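Local coordinates for protein mannose-6-phosphate isomerase (Helicobacter pylori, PDB 2QH5) that probably transfers a GMP unit from GTP to alpha-D-mannose 1-phosphate, giving GDP-mannose and diphosphate, the chain being its N-terminal nucleotidyltransferase domain, at residues K6-S11 with L55-E60; F81-L86 with K228-L233; L107-S112 with G189-Q194. All coordinates share one frame; numbering follows the deposited sequence.

Contact 1 (K6-S11 with L55-E60); sequences KNILLS and LIVCNE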
loop_
_atom_site.group_PDB
_atom_site.type_symbol
_atom_site.label_atom_id
_atom_site.label_comp_id
_atom_site.label_asym_id
_atom_site.label_seq_id
_atom_site.Cartn_x
_atom_site.Cartn_y
_atom_site.Cartn_z
ATOM N N LYS A 6 1.435 11.511 -2.956
ATOM C CA LYS A 6 1.163 10.488 -3.948
ATOM C C LYS A 6 0.334 9.351 -3.387
ATOM O O LYS A 6 0.625 8.832 -2.307
ATOM C CB LYS A 6 2.472 9.896 -4.450
ATOM C CG LYS A 6 3.036 10.495 -5.705
ATOM C CD LYS A 6 4.059 9.530 -6.250
ATOM C CE LYS A 6 4.657 10.008 -7.551
ATOM N NZ LYS A 6 5.691 9.046 -8.012
ATOM N N ASN A 7 -0.688 8.953 -4.135
ATOM C CA ASN A 7 -1.408 7.730 -3.838
ATOM C C ASN A 7 -0.749 6.584 -4.588
ATOM O O ASN A 7 -0.634 6.632 -5.808
ATOM C CB ASN A 7 -2.881 7.847 -4.235
ATOM C CG ASN A 7 -3.668 6.575 -3.956
ATOM O OD1 ASN A 7 -4.600 6.245 -4.690
ATOM N ND2 ASN A 7 -3.295 5.854 -2.899
ATOM N N ILE A 8 -0.292 5.569 -3.859
ATOM C CA ILE A 8 0.214 4.348 -4.478
ATOM C C ILE A 8 -0.865 3.290 -4.379
ATOM O O ILE A 8 -1.045 2.662 -3.332
ATOM C CB ILE A 8 1.499 3.828 -3.828
ATOM C CG1 ILE A 8 2.550 4.946 -3.697
ATOM C CG2 ILE A 8 2.028 2.632 -4.612
ATOM C CD1 ILE A 8 2.989 5.570 -4.999
ATOM N N LEU A 9 -1.574 3.100 -5.486
ATOM C CA LEU A 9 -2.751 2.238 -5.529
ATOM C C LEU A 9 -2.314 0.841 -5.964
ATOM O O LEU A 9 -2.074 0.594 -7.140
ATOM C CB LEU A 9 -3.784 2.837 -6.509
ATOM C CG LEU A 9 -5.278 2.815 -6.199
ATOM C CD1 LEU A 9 -6.043 3.210 -7.451
ATOM C CD2 LEU A 9 -5.774 1.467 -5.683
ATOM N N LEU A 10 -2.180 -0.068 -5.005
ATOM C CA LEU A 10 -1.691 -1.408 -5.294
ATOM C C LEU A 10 -2.800 -2.326 -5.787
ATOM O O LEU A 10 -3.681 -2.708 -5.009
ATOM C CB LEU A 10 -1.047 -2.026 -4.052
ATOM C CG LEU A 10 0.140 -1.322 -3.392
ATOM C CD1 LEU A 10 0.408 -1.977 -2.055
ATOM C CD2 LEU A 10 1.373 -1.378 -4.256
ATOM N N SER A 11 -2.735 -2.699 -7.067
ATOM C CA SER A 11 -3.712 -3.607 -7.668
ATOM C C SER A 11 -3.107 -4.949 -8.081
ATOM O O SER A 11 -3.802 -5.963 -8.115
ATOM C CB SER A 11 -4.379 -2.945 -8.866
ATOM O OG SER A 11 -4.861 -1.664 -8.509
ATOM N N LEU A 55 -0.283 6.809 -8.538
ATOM C CA LEU A 55 0.478 5.808 -9.256
ATOM C C LEU A 55 -0.210 4.493 -9.010
ATOM O O LEU A 55 -0.241 4.004 -7.885
ATOM C CB LEU A 55 1.931 5.737 -8.771
ATOM C CG LEU A 55 2.852 4.699 -9.441
ATOM C CD1 LEU A 55 2.826 4.843 -10.948
ATOM C CD2 LEU A 55 4.288 4.827 -8.935
ATOM N N ILE A 56 -0.787 3.941 -10.072
ATOM C CA ILE A 56 -1.461 2.654 -10.037
ATOM C C ILE A 56 -0.461 1.590 -10.426
ATOM O O ILE A 56 0.174 1.671 -11.480
ATOM C CB ILE A 56 -2.614 2.629 -11.036
ATOM C CG1 ILE A 56 -3.396 3.951 -10.955
ATOM C CG2 ILE A 56 -3.471 1.391 -10.832
ATOM C CD1 ILE A 56 -4.874 3.805 -11.099
ATOM N N VAL A 57 -0.280 0.615 -9.552
ATOM C CA VAL A 57 0.570 -0.499 -9.885
ATOM C C VAL A 57 -0.280 -1.764 -10.070
ATOM O O VAL A 57 -0.942 -2.214 -9.151
ATOM C CB VAL A 57 1.813 -0.627 -8.927
ATOM C CG1 VAL A 57 1.652 0.210 -7.668
ATOM C CG2 VAL A 57 2.180 -2.079 -8.634
ATOM N N CYS A 58 -0.296 -2.285 -11.297
ATOM C CA CYS A 58 -1.100 -3.457 -11.639
ATOM C C CYS A 58 -0.369 -4.350 -12.617
ATOM O O CYS A 58 0.667 -3.977 -13.160
ATOM C CB CYS A 58 -2.468 -3.061 -12.226
ATOM S SG CYS A 58 -2.423 -1.946 -13.671
ATOM N N ASN A 59 -0.917 -5.540 -12.823
ATOM C CA ASN A 59 -0.441 -6.439 -13.854
ATOM C C ASN A 59 -0.693 -5.845 -15.233
ATOM O O ASN A 59 -1.724 -5.216 -15.463
ATOM C CB ASN A 59 -1.137 -7.793 -13.737
ATOM C CG ASN A 59 -0.391 -8.888 -14.458
ATOM O OD1 ASN A 59 -0.394 -8.954 -15.687
ATOM N ND2 ASN A 59 0.266 -9.756 -13.695
ATOM N N GLU A 60 0.255 -6.050 -16.142
ATOM C CA GLU A 60 0.150 -5.520 -17.499
ATOM C C GLU A 60 -1.024 -6.140 -18.261
ATOM O O GLU A 60 -1.552 -5.515 -19.174
ATOM C CB GLU A 60 1.458 -5.710 -18.262
ATOM C CG GLU A 60 1.849 -7.164 -18.445
ATOM C CD GLU A 60 3.237 -7.334 -19.006
ATOM O OE1 GLU A 60 3.661 -8.495 -19.200
ATOM O OE2 GLU A 60 3.905 -6.309 -19.252
#
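Two neighbouring parallel strands of the central sheet meet where Ile-8, Leu-9 and Leu-10 pair with Leu-55, Ile-56 and Val-57; the axes of 6-10 and 55-59 differ by only 15°. Four backbone hydrogen bonds fix this register. Leu-55 N gives the straightest, reaching Asn-7 O at 2.8 Å with an N-H...O angle of 176°, the donor nearly in line with the carbonyl. Leu-9 uses both of its backbone groups: its N donates to Leu-55 O at 2.9 Å, and its O accepts from Val-57 N at 3.0 Å. Past the end of the first strand, Ser-11 N still reaches Val-57 O at 2.8 Å, while Ser-11 CB rests against Cys-58 CB.

The chain passes from one strand to the other through helix 39-48, which makes the pair a beta-alpha-beta crossover of the Rossmann-like GT-A nucleotidyltransferase fold. That helix covers the Leu-9 and Ile-56 face with Phe-44 and Phe-40. Here the two side chains run alongside each other and touch at their ends, Leu-9 CD1 to Ile-56 CD1 at 3.9 Å.

On the other face, near Ser-97 of helix 90-99, Ile-8 divides its branches. Its first torsion (chi1 -50°) sets CG1 beside the backbone N and CG2 anti to it, where CG2 meets Val-57 CG1 at 3.9 Å; the further turn at chi2 brings CD1 to Leu-55 CB, also at 3.9 Å. Val-57 CG1 also receives Leu-10 CD2 at 3.8 Å, and this one methyl thus faces the notch between Ile-8 and Leu-10. Asn-7 turns its amide from this pairing to strand 106-111, where ND2 is hydrogen-bonded to both Thr-110 OG1 and Ile-108 O.

Contact 2 (F81-L86 with K228-L233); sequences FLLESL and KKIARL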
loop_
_atom_site.group_PDB
_atom_site.type_symbol
_atom_site.label_atom_id
_atom_site.label_comp_id
_atom_site.label_asym_id
_atom_site.label_seq_id
_atom_site.Cartn_x
_atom_site.Cartn_y
_atom_site.Cartn_z
ATOM N N PHE A 81 0.805 4.845 -14.306
ATOM C CA PHE A 81 0.756 3.403 -14.087
ATOM C C PHE A 81 2.141 2.810 -13.986
ATOM O O PHE A 81 3.069 3.265 -14.638
ATOM C CB PHE A 81 0.063 2.709 -15.247
ATOM C CG PHE A 81 -1.423 2.673 -15.133
ATOM C CD1 PHE A 81 -2.064 1.511 -14.722
ATOM C CD2 PHE A 81 -2.186 3.789 -15.447
ATOM C CE1 PHE A 81 -3.455 1.464 -14.630
ATOM C CE2 PHE A 81 -3.565 3.754 -15.342
ATOM C CZ PHE A 81 -4.204 2.590 -14.941
ATOM N N LEU A 82 2.266 1.785 -13.161
ATOM C CA LEU A 82 3.431 0.939 -13.175
ATOM C C LEU A 82 2.921 -0.459 -13.445
ATOM O O LEU A 82 2.232 -1.062 -12.605
ATOM C CB LEU A 82 4.170 0.993 -11.846
ATOM C CG LEU A 82 5.146 -0.163 -11.587
ATOM C CD1 LEU A 82 6.345 -0.109 -12.528
ATOM C CD2 LEU A 82 5.581 -0.180 -10.144
ATOM N N LEU A 83 3.264 -0.972 -14.620
ATOM C CA LEU A 83 2.774 -2.266 -15.062
ATOM C C LEU A 83 3.720 -3.403 -14.700
ATOM O O LEU A 83 4.936 -3.288 -14.796
ATOM C CB LEU A 83 2.473 -2.241 -16.558
ATOM C CG LEU A 83 1.510 -1.122 -16.962
ATOM C CD1 LEU A 83 1.199 -1.205 -18.437
ATOM C CD2 LEU A 83 0.229 -1.178 -16.147
ATOM N N GLU A 84 3.149 -4.508 -14.254
ATOM C CA GLU A 84 3.975 -5.618 -13.852
ATOM C C GLU A 84 3.791 -6.811 -14.779
ATOM O O GLU A 84 2.664 -7.178 -15.136
ATOM C CB GLU A 84 3.720 -5.971 -12.386
ATOM C CG GLU A 84 4.006 -4.792 -11.447
ATOM C CD GLU A 84 4.197 -5.196 -9.999
ATOM O OE1 GLU A 84 5.276 -4.883 -9.437
ATOM O OE2 GLU A 84 3.270 -5.819 -9.433
ATOM N N SER A 85 4.923 -7.373 -15.202
ATOM C CA SER A 85 4.960 -8.672 -15.858
ATOM C C SER A 85 4.712 -9.737 -14.794
ATOM O O SER A 85 3.718 -10.465 -14.854
ATOM C CB SER A 85 6.311 -8.882 -16.552
ATOM O OG SER A 85 7.369 -8.245 -15.846
ATOM N N LEU A 86 5.614 -9.797 -13.816
ATOM C CA LEU A 86 5.474 -10.652 -12.640
ATOM C C LEU A 86 5.183 -9.803 -11.419
ATOM O O LEU A 86 5.513 -8.613 -11.380
ATOM C CB LEU A 86 6.778 -11.399 -12.351
ATOM C CG LEU A 86 7.584 -12.094 -13.443
ATOM C CD1 LEU A 86 9.039 -12.200 -13.005
ATOM C CD2 LEU A 86 7.004 -13.471 -13.781
ATOM N N LYS A 228 -1.665 7.677 -21.997
ATOM C CA LYS A 228 -1.044 7.719 -20.674
ATOM C C LYS A 228 0.429 7.316 -20.726
ATOM O O LYS A 228 0.803 6.385 -21.450
ATOM C CB LYS A 228 -1.758 6.775 -19.705
ATOM C CG LYS A 228 -3.085 7.267 -19.177
ATOM C CD LYS A 228 -2.916 8.263 -18.046
ATOM C CE LYS A 228 -4.266 8.749 -17.579
ATOM N NZ LYS A 228 -4.270 10.224 -17.380
ATOM N N LYS A 229 1.255 8.025 -19.957
ATOM C CA LYS A 229 2.614 7.585 -19.683
ATOM C C LYS A 229 2.528 6.378 -18.767
ATOM O O LYS A 229 1.826 6.399 -17.764
ATOM C CB LYS A 229 3.442 8.687 -19.022
ATOM C CG LYS A 229 4.826 8.238 -18.531
ATOM C CD LYS A 229 5.517 9.344 -17.734
ATOM C CE LYS A 229 6.890 8.912 -17.233
ATOM N NZ LYS A 229 7.442 9.815 -16.174
ATOM N N ILE A 230 3.237 5.327 -19.152
ATOM C CA ILE A 230 3.259 4.066 -18.451
ATOM C C ILE A 230 4.717 3.817 -18.149
ATOM O O ILE A 230 5.590 4.419 -18.765
ATOM C CB ILE A 230 2.632 2.940 -19.354
ATOM C CG1 ILE A 230 1.227 2.605 -18.876
ATOM C CG2 ILE A 230 3.472 1.655 -19.404
ATOM C CD1 ILE A 230 0.346 3.814 -18.725
ATOM N N ALA A 231 4.981 2.983 -17.164
ATOM C CA ALA A 231 6.306 2.438 -16.971
ATOM C C ALA A 231 6.085 0.960 -16.717
ATOM O O ALA A 231 5.125 0.612 -16.033
ATOM C CB ALA A 231 6.972 3.083 -15.786
ATOM N N ARG A 232 6.895 0.092 -17.331
ATOM C CA ARG A 232 7.004 -1.289 -16.846
ATOM C C ARG A 232 8.425 -1.777 -16.769
ATOM O O ARG A 232 9.340 -1.154 -17.304
ATOM C CB ARG A 232 6.089 -2.312 -17.554
ATOM C CG ARG A 232 5.894 -2.222 -19.037
ATOM C CD ARG A 232 6.613 -3.337 -19.789
ATOM N NE ARG A 232 6.256 -4.710 -19.422
ATOM C CZ ARG A 232 6.971 -5.776 -19.786
ATOM N NH1 ARG A 232 8.069 -5.627 -20.516
ATOM N NH2 ARG A 232 6.605 -6.995 -19.422
ATOM N N LEU A 233 8.592 -2.883 -16.056
ATOM C CA LEU A 233 9.871 -3.553 -15.948
ATOM C C LEU A 233 9.791 -4.917 -16.620
ATOM O O LEU A 233 8.774 -5.618 -16.510
ATOM C CB LEU A 233 10.272 -3.744 -14.484
ATOM C CG LEU A 233 10.153 -2.607 -13.478
ATOM C CD1 LEU A 233 8.925 -2.825 -12.625
ATOM C CD2 LEU A 233 11.399 -2.604 -12.611
#
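Phe-81, Leu-83 and Ile-230 form the close-packed part of a parallel strand pairing that extends the GT-A sheet beyond strand 78-84. Ile-230 touches both Phe-81 and Leu-83: its CD1 lies 3.7 Å from Phe-81 CB, alongside the start of that residue, and its CG2 meets Leu-83 CD1 at 3.8 Å, the two chains passing at a slant. Helix 63-69 closes this face, with Tyr-63 set edge-to-face against the Phe-81 ring and touching Leu-83 and Ile-230 as well. On the reverse side of the sheet Leu-82 has CG opposite its own backbone N (chi1 162°), which brings CD1 over to Leu-233 CD1 at 3.7 Å.

Of the two backbone bonds, Leu-83 N to Ala-231 O is the shorter and straighter, at 2.8 Å with an N-H...O angle of 170°. One step earlier the bond from Ala-231 N to Phe-81 O stretches to 3.2 Å and is more bent. The strand axes make an angle of 28°. Further on, the spacing has widened: Leu-83 O and Leu-233 N are 3.9 Å apart and make no bond.

Towards solvent the contact is looser. Lys-229 is exposed and its side chain leads away from the other strand. Arg-232, partly exposed, bends at chi2 and chi3 and runs towards Ser-85; its NH2 forms a salt bridge with Glu-60 OE2 and passes close to Ser-85 CB. Where the backbone bonding stops, Ser-85 OG donates to Leu-233 O at 3.1 Å.

Contact 3 (L107-S112 with G189-Q194); sequences LIVTPS and GMFVFQ
Val-109 N donates to Phe-191 O at 2.7 Å, the shortest polar bond between the two strands, with an N-H...O angle of 166°. The return bond, Phe-191 N to Val-109 O at 2.9 Å, lies in the carbonyl plane and completes a hydrogen-bonded antiparallel pair. Leu-107 and Phe-193 form a second such pair, and Leu-107 O also takes a CA-H contact from Val-192, 3.2 Å from its CA. Strand 190-194 thus runs counter to the parallel strands of the GT-A core.

Val-109 CG2 lies 3.8 Å from Phe-193 CE1, approaching that ring obliquely, whereas its CG1 sits at the edge of the Phe-191 ring. Both phenylalanine side chains touch Met-251 of helix 246-251. At the other end, Pro-111 CG rests 3.6 Å from Gly-189 O, where the chain turns a corner at a positive phi of 89°. Met-190 crosses the proline at about a right angle and bends at chi3, bringing CE near Thr-110 CG2.

All eight backbone N and O atoms of the two hydrogen-bonded pairs are used, consistent with a largely apolar, buried junction near the centre of the domain.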
loop_
_atom_site.group_PDB
_atom_site.type_symbol
_atom_site.label_atom_id
_atom_site.label_comp_id
_atom_site.label_asym_id
_atom_site.label_seq_id
_atom_site.Cartn_x
_atom_site.Cartn_y
_atom_site.Cartn_z
ATOM N N LEU A 107 3.881 9.417 0.569
ATOM C CA LEU A 107 3.267 8.304 -0.112
ATOM C C LEU A 107 2.132 7.767 0.720
ATOM O O LEU A 107 2.320 7.425 1.881
ATOM C CB LEU A 107 4.301 7.196 -0.323
ATOM C CG LEU A 107 5.065 7.009 -1.632
ATOM C CD1 LEU A 107 5.522 8.298 -2.250
ATOM C CD2 LEU A 107 6.255 6.092 -1.360
ATOM N N ILE A 108 0.952 7.701 0.119
ATOM C CA ILE A 108 -0.196 7.065 0.731
ATOM C C ILE A 108 -0.419 5.765 -0.035
ATOM O O ILE A 108 -0.880 5.795 -1.176
ATOM C CB ILE A 108 -1.446 7.969 0.652
ATOM C CG1 ILE A 108 -1.186 9.313 1.332
ATOM C CG2 ILE A 108 -2.665 7.292 1.289
ATOM C CD1 ILE A 108 -2.280 10.334 1.093
ATOM N N VAL A 109 -0.080 4.641 0.599
ATOM C CA VAL A 109 -0.086 3.315 -0.027
ATOM C C VAL A 109 -1.367 2.565 0.323
ATOM O O VAL A 109 -1.606 2.244 1.480
ATOM C CB VAL A 109 1.150 2.486 0.413
ATOM C CG1 VAL A 109 1.081 1.072 -0.123
ATOM C CG2 VAL A 109 2.437 3.161 -0.040
ATOM N N THR A 110 -2.188 2.288 -0.689
ATOM C CA THR A 110 -3.559 1.813 -0.483
ATOM C C THR A 110 -3.894 0.633 -1.381
ATOM O O THR A 110 -3.969 0.796 -2.592
ATOM C CB THR A 110 -4.594 2.948 -0.779
ATOM O OG1 THR A 110 -4.362 3.511 -2.086
ATOM C CG2 THR A 110 -4.475 4.058 0.245
ATOM N N PRO A 111 -4.109 -0.559 -0.796
ATOM C CA PRO A 111 -4.575 -1.695 -1.597
ATOM C C PRO A 111 -5.954 -1.428 -2.210
ATOM O O PRO A 111 -6.759 -0.711 -1.628
ATOM C CB PRO A 111 -4.645 -2.843 -0.578
ATOM C CG PRO A 111 -3.756 -2.421 0.546
ATOM C CD PRO A 111 -3.921 -0.930 0.617
ATOM N N SER A 112 -6.215 -2.004 -3.378
ATOM C CA SER A 112 -7.413 -1.679 -4.155
ATOM C C SER A 112 -8.634 -2.511 -3.773
ATOM O O SER A 112 -9.761 -2.101 -4.031
ATOM C CB SER A 112 -7.130 -1.845 -5.648
ATOM O OG SER A 112 -6.601 -3.130 -5.911
ATOM N N GLY A 189 -3.097 -3.058 6.003
ATOM C CA GLY A 189 -2.331 -3.216 4.776
ATOM C C GLY A 189 -2.088 -1.887 4.092
ATOM O O GLY A 189 -1.309 -1.823 3.152
ATOM N N MET A 190 -2.762 -0.832 4.559
ATOM C CA MET A 190 -2.505 0.549 4.115
ATOM C C MET A 190 -1.291 1.122 4.842
ATOM O O MET A 190 -0.953 0.652 5.928
ATOM C CB MET A 190 -3.699 1.449 4.411
ATOM C CG MET A 190 -5.041 0.953 3.917
ATOM S SD MET A 190 -6.321 2.166 4.276
ATOM C CE MET A 190 -5.426 3.701 3.983
ATOM N N PHE A 191 -0.656 2.146 4.264
ATOM C CA PHE A 191 0.577 2.713 4.815
ATOM C C PHE A 191 0.767 4.142 4.369
ATOM O O PHE A 191 0.404 4.485 3.255
ATOM C CB PHE A 191 1.816 1.934 4.356
ATOM C CG PHE A 191 1.870 0.526 4.846
ATOM C CD1 PHE A 191 1.660 -0.528 3.968
ATOM C CD2 PHE A 191 2.118 0.248 6.184
ATOM C CE1 PHE A 191 1.687 -1.834 4.416
ATOM C CE2 PHE A 191 2.147 -1.060 6.642
ATOM C CZ PHE A 191 1.935 -2.103 5.757
ATOM N N VAL A 192 1.348 4.970 5.239
ATOM C CA VAL A 192 1.791 6.315 4.869
ATOM C C VAL A 192 3.209 6.515 5.384
ATOM O O VAL A 192 3.543 6.065 6.477
ATOM C CB VAL A 192 0.862 7.444 5.414
ATOM C CG1 VAL A 192 1.326 8.813 4.919
ATOM C CG2 VAL A 192 -0.595 7.215 5.000
ATOM N N PHE A 193 4.045 7.148 4.569
ATOM C CA PHE A 193 5.434 7.466 4.901
ATOM C C PHE A 193 6.003 8.351 3.812
ATOM O O PHE A 193 5.485 8.371 2.694
ATOM C CB PHE A 193 6.331 6.216 5.056
ATOM C CG PHE A 193 5.892 5.009 4.243
ATOM C CD1 PHE A 193 5.878 5.036 2.847
ATOM C CD2 PHE A 193 5.520 3.831 4.890
ATOM C CE1 PHE A 193 5.477 3.925 2.121
ATOM C CE2 PHE A 193 5.126 2.704 4.170
ATOM C CZ PHE A 193 5.091 2.750 2.788
ATOM N N GLN A 194 7.059 9.089 4.130
ATOM C CA GLN A 194 7.796 9.804 3.107
ATOM C C GLN A 194 8.633 8.787 2.323
ATOM O O GLN A 194 9.063 7.775 2.883
ATOM C CB GLN A 194 8.682 10.861 3.753
ATOM C CG GLN A 194 9.339 11.806 2.784
ATOM C CD GLN A 194 10.640 12.348 3.309
ATOM O OE1 GLN A 194 11.651 11.636 3.382
ATOM N NE2 GLN A 194 10.632 13.620 3.682
#

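Overall arrangement
The three contacts lie across one sheet, in the order 230-233, 78-84, 53-59, 5-10, 106-111 and 184-194. Contact 1 sits between the others, its centre 9 Å from that of contact 2 and 11 Å from that of contact 3. Probable backbone hydrogen bonds join it to each: Ile-56 O to Leu-82 N at 2.7 Å, and Lys-6 O to Ile-108 N at 2.7 Å. Contacts 2 and 3 do not touch, their nearest atoms being about 10 Å apart, although contact 3 is nested in the chain loop that contact 2 closes. Just beyond contact 1, residues 13-25 are unmodelled; in relatives the corresponding glycine-rich loop binds the nucleotide.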